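Local coordinates for protein proteolytically activated form of PPO4 Tyrosinase (Agaricus bisporus var. bisporus H97, PDB 4OUA) that uses a pair of copper ions to hydroxylate monophenols and oxidise the resulting o-diphenols to o-quinones, the initial step of melanin synthesis, at residues I55-K65 against Y74-S82. Sequence-based numbering, arbitrary orientation.
Sequences IHGLPFTPWAK and YESGYCTHS. With NA (sodium ion), chain E; CU1 (copper (I) ion), chain C.
His56 and His81 converge on one copper ion, each through NE2 at 2.1 Å from the metal. Their ring planes lie 62° apart, and the two nitrogens approach as fellow ligands, not as a hydrogen-bonded pair; His90 and a water complete the ligands. The His56 imidazole reaches the metal because its CG lies anti to the backbone N (chi1 -164°), although its CB points away from 74-82, while its ND1 is anchored by Ala269 O. Cys79 SG is joined covalently to His81 CE1 (1.8 Å), a thioether within 74-82 that fixes the ligand ring to the side chain two residues earlier. The sulfur also lies over a face of the His56 ring, 3.6 Å from its centroid.

Backbone bonds fix the register beside the metal: Tyr78 N donates to Ile55 O at 3.0 Å, and Cys79 N reaches a lone pair of His56 O in a nearly straight bond (170°). A sodium ion bound by Gly57 O, Pro59 O and Gly54 O adds a water-mediated link: one of its waters donates to Ser76 O and so bridges to 74-82, while another donates to Thr61 O within 55-65.

Farther out, Ser76 CA sits over the centre of one Phe60 face, 3.5 Å from the centroid, with Leu58 CD2 on the opposite face. Ile55 CG2 packs against Tyr78 CD2 at 3.5 Å, and the Tyr78 hydroxyl accepts a weak bond from Trp63 N. Three histidines on one copper, one carrying a cysteine thioether, form the CuA half of a type 3 dicopper centre, with the Cys-His thioether known from fungal tyrosinases and some related type 3 copper proteins.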
loop_
_atom_site.group_PDB
_atom_site.type_symbol
_atom_site.label_atom_id
_atom_site.label_comp_id
_atom_site.label_asym_id
_atom_site.label_seq_id
_atom_site.Cartn_x
_atom_site.Cartn_y
_atom_site.Cartn_z
ATOM N N ILE A 55 3.657 9.042 7.439
ATOM C CA ILE A 55 4.983 8.894 6.852
ATOM C C ILE A 55 4.991 9.312 5.385
ATOM O O ILE A 55 5.917 9.978 4.927
ATOM C CB ILE A 55 5.491 7.446 6.961
ATOM C CG1 ILE A 55 5.620 7.033 8.427
ATOM C CG2 ILE A 55 6.825 7.296 6.243
ATOM C CD1 ILE A 55 6.019 5.588 8.618
ATOM N N HIS A 56 3.947 8.920 4.661
ATOM C CA HIS A 56 3.836 9.202 3.234
ATOM C C HIS A 56 3.935 10.698 2.941
ATOM O O HIS A 56 4.859 11.145 2.262
ATOM C CB HIS A 56 2.518 8.643 2.690
ATOM C CG HIS A 56 2.472 8.540 1.196
ATOM N ND1 HIS A 56 1.858 9.486 0.403
ATOM C CD2 HIS A 56 2.955 7.597 0.352
ATOM C CE1 HIS A 56 1.969 9.132 -0.865
ATOM N NE2 HIS A 56 2.629 7.990 -0.924
ATOM N N GLY A 57 2.985 11.468 3.463
ATOM C CA GLY A 57 2.967 12.904 3.249
ATOM C C GLY A 57 2.966 13.685 4.549
ATOM O O GLY A 57 3.888 13.561 5.355
ATOM N N LEU A 58 1.932 14.495 4.749
ATOM C CA LEU A 58 1.778 15.242 5.992
ATOM C C LEU A 58 1.466 14.307 7.156
ATOM O O LEU A 58 0.850 13.257 6.966
ATOM C CB LEU A 58 0.676 16.295 5.855
ATOM C CG LEU A 58 0.981 17.507 4.975
ATOM C CD1 LEU A 58 -0.269 18.348 4.774
ATOM C CD2 LEU A 58 2.094 18.340 5.588
ATOM N N PRO A 59 1.895 14.685 8.369
ATOM C CA PRO A 59 2.661 15.912 8.605
ATOM C C PRO A 59 4.125 15.757 8.210
ATOM O O PRO A 59 4.602 14.635 8.049
ATOM C CB PRO A 59 2.523 16.118 10.114
ATOM C CG PRO A 59 2.396 14.735 10.652
ATOM C CD PRO A 59 1.613 13.962 9.621
ATOM N N PHE A 60 4.829 16.871 8.056
ATOM C CA PHE A 60 6.240 16.828 7.698
ATOM C C PHE A 60 7.112 16.668 8.938
ATOM O O PHE A 60 7.840 17.583 9.318
ATOM C CB PHE A 60 6.637 18.088 6.931
ATOM C CG PHE A 60 5.910 18.258 5.625
ATOM C CD1 PHE A 60 5.333 17.171 4.991
ATOM C CD2 PHE A 60 5.807 19.504 5.034
ATOM C CE1 PHE A 60 4.667 17.325 3.791
ATOM C CE2 PHE A 60 5.140 19.664 3.837
ATOM C CZ PHE A 60 4.570 18.573 3.214
ATOM N N THR A 61 7.030 15.500 9.567
ATOM C CA THR A 61 7.796 15.219 10.777
ATOM C C THR A 61 8.483 13.861 10.696
ATOM O O THR A 61 7.986 12.947 10.038
ATOM C CB THR A 61 6.901 15.250 12.033
ATOM O OG1 THR A 61 5.878 14.254 11.918
ATOM C CG2 THR A 61 6.255 16.619 12.198
ATOM N N PRO A 62 9.635 13.727 11.370
ATOM C CA PRO A 62 10.390 12.470 11.434
ATOM C C PRO A 62 9.579 11.356 12.092
ATOM O O PRO A 62 8.818 11.624 13.021
ATOM C CB PRO A 62 11.610 12.833 12.290
ATOM C CG PRO A 62 11.715 14.320 12.203
ATOM C CD PRO A 62 10.307 14.811 12.103
ATOM N N TRP A 63 9.744 10.124 11.619
ATOM C CA TRP A 63 8.989 8.998 12.160
ATOM C C TRP A 63 9.885 7.992 12.881
ATOM O O TRP A 63 10.786 7.404 12.280
ATOM C CB TRP A 63 8.212 8.294 11.048
ATOM C CG TRP A 63 7.406 7.130 11.533
ATOM C CD1 TRP A 63 6.145 7.167 12.050
ATOM C CD2 TRP A 63 7.808 5.756 11.548
ATOM N NE1 TRP A 63 5.734 5.900 12.385
ATOM C CE2 TRP A 63 6.737 5.015 12.088
ATOM C CE3 TRP A 63 8.967 5.078 11.156
ATOM C CZ2 TRP A 63 6.791 3.631 12.246
ATOM C CZ3 TRP A 63 9.019 3.705 11.314
ATOM C CH2 TRP A 63 7.938 2.997 11.854
ATOM N N ALA A 64 9.622 7.801 14.171
ATOM C CA ALA A 64 10.363 6.843 14.987
ATOM C C ALA A 64 11.862 7.123 14.963
ATOM O O ALA A 64 12.673 6.204 14.843
ATOM C CB ALA A 64 10.081 5.423 14.520
ATOM N N LYS A 65 12.224 8.397 15.076
ATOM C CA LYS A 65 13.625 8.796 15.075
ATOM C C LYS A 65 14.123 9.045 16.494
ATOM O O LYS A 65 13.410 9.625 17.313
ATOM C CB LYS A 65 13.827 10.046 14.217
ATOM C CG LYS A 65 13.314 9.913 12.792
ATOM C CD LYS A 65 14.006 8.777 12.053
ATOM C CE LYS A 65 15.499 9.031 11.919
ATOM N NZ LYS A 65 16.195 7.916 11.223
ATOM N N TYR A 74 15.376 17.730 4.282
ATOM C CA TYR A 74 14.300 18.369 3.533
ATOM C C TYR A 74 12.957 18.201 4.233
ATOM O O TYR A 74 12.559 17.086 4.570
ATOM C CB TYR A 74 14.237 17.792 2.116
ATOM C CG TYR A 74 13.498 18.652 1.118
ATOM C CD1 TYR A 74 14.043 19.845 0.665
ATOM C CD2 TYR A 74 12.264 18.262 0.612
ATOM C CE1 TYR A 74 13.375 20.634 -0.254
ATOM C CE2 TYR A 74 11.590 19.043 -0.308
ATOM C CZ TYR A 74 12.150 20.227 -0.738
ATOM O OH TYR A 74 11.485 21.010 -1.654
ATOM N N GLU A 75 12.262 19.313 4.452
ATOM C CA GLU A 75 10.961 19.281 5.107
ATOM C C GLU A 75 9.857 18.965 4.106
ATOM O O GLU A 75 9.428 19.830 3.341
ATOM C CB GLU A 75 10.669 20.609 5.807
ATOM C CG GLU A 75 9.386 20.602 6.625
ATOM C CD GLU A 75 9.108 21.934 7.293
ATOM O OE1 GLU A 75 9.809 22.918 6.976
ATOM O OE2 GLU A 75 8.189 21.997 8.137
ATOM N N SER A 76 9.402 17.718 4.122
ATOM C CA SER A 76 8.363 17.254 3.213
ATOM C C SER A 76 7.959 15.833 3.583
ATOM O O SER A 76 8.319 15.338 4.652
ATOM C CB SER A 76 8.847 17.316 1.762
ATOM O OG SER A 76 7.846 16.866 0.867
ATOM N N GLY A 77 7.211 15.177 2.703
ATOM C CA GLY A 77 6.819 13.798 2.927
ATOM C C GLY A 77 8.010 12.863 2.841
ATOM O O GLY A 77 9.110 13.276 2.476
ATOM N N TYR A 78 7.795 11.599 3.189
ATOM C CA TYR A 78 8.846 10.592 3.094
ATOM C C TYR A 78 8.811 9.887 1.744
ATOM O O TYR A 78 9.853 9.499 1.214
ATOM C CB TYR A 78 8.715 9.554 4.210
ATOM C CG TYR A 78 9.519 9.849 5.455
ATOM C CD1 TYR A 78 10.905 9.897 5.415
ATOM C CD2 TYR A 78 8.891 10.048 6.677
ATOM C CE1 TYR A 78 11.645 10.156 6.553
ATOM C CE2 TYR A 78 9.622 10.307 7.821
ATOM C CZ TYR A 78 10.998 10.358 7.754
ATOM O OH TYR A 78 11.728 10.615 8.892
ATOM N N CYS A 79 7.608 9.724 1.198
ATOM C CA CYS A 79 7.406 8.930 -0.010
ATOM C C CYS A 79 8.231 9.443 -1.179
ATOM O O CYS A 79 8.354 10.648 -1.392
ATOM C CB CYS A 79 5.923 8.897 -0.395
ATOM S SG CYS A 79 5.244 10.470 -0.968
ATOM N N THR A 80 8.802 8.508 -1.928
ATOM C CA THR A 80 9.629 8.833 -3.078
ATOM C C THR A 80 8.817 8.724 -4.361
ATOM O O THR A 80 8.336 7.648 -4.714
ATOM C CB THR A 80 10.850 7.909 -3.163
ATOM O OG1 THR A 80 10.408 6.550 -3.273
ATOM C CG2 THR A 80 11.710 8.058 -1.921
ATOM N N HIS A 81 8.666 9.847 -5.055
ATOM C CA HIS A 81 7.856 9.890 -6.264
ATOM C C HIS A 81 8.618 10.565 -7.397
ATOM O O HIS A 81 9.385 11.500 -7.166
ATOM C CB HIS A 81 6.536 10.618 -5.992
ATOM C CG HIS A 81 5.789 10.088 -4.806
ATOM N ND1 HIS A 81 5.717 10.765 -3.608
ATOM C CD2 HIS A 81 5.091 8.940 -4.631
ATOM C CE1 HIS A 81 5.004 10.060 -2.748
ATOM N NE2 HIS A 81 4.612 8.947 -3.343
ATOM N N SER A 82 8.409 10.077 -8.617
ATOM C CA SER A 82 9.085 10.609 -9.797
ATOM C C SER A 82 10.585 10.324 -9.769
ATOM O O SER A 82 11.368 11.001 -10.435
ATOM C CB SER A 82 8.840 12.113 -9.922
ATOM O OG SER A 82 7.454 12.403 -9.911
HETATM NA NA NA E . 5.010 12.738 7.174
HETATM CU CU CU1 C . 3.872 7.232 -2.381
HETATM O O HOH W 1 6.121 11.338 8.745
HETATM O O HOH W 2 7.070 13.192 6.616
HETATM O O HOH W 3 1.895 7.490 -3.743
#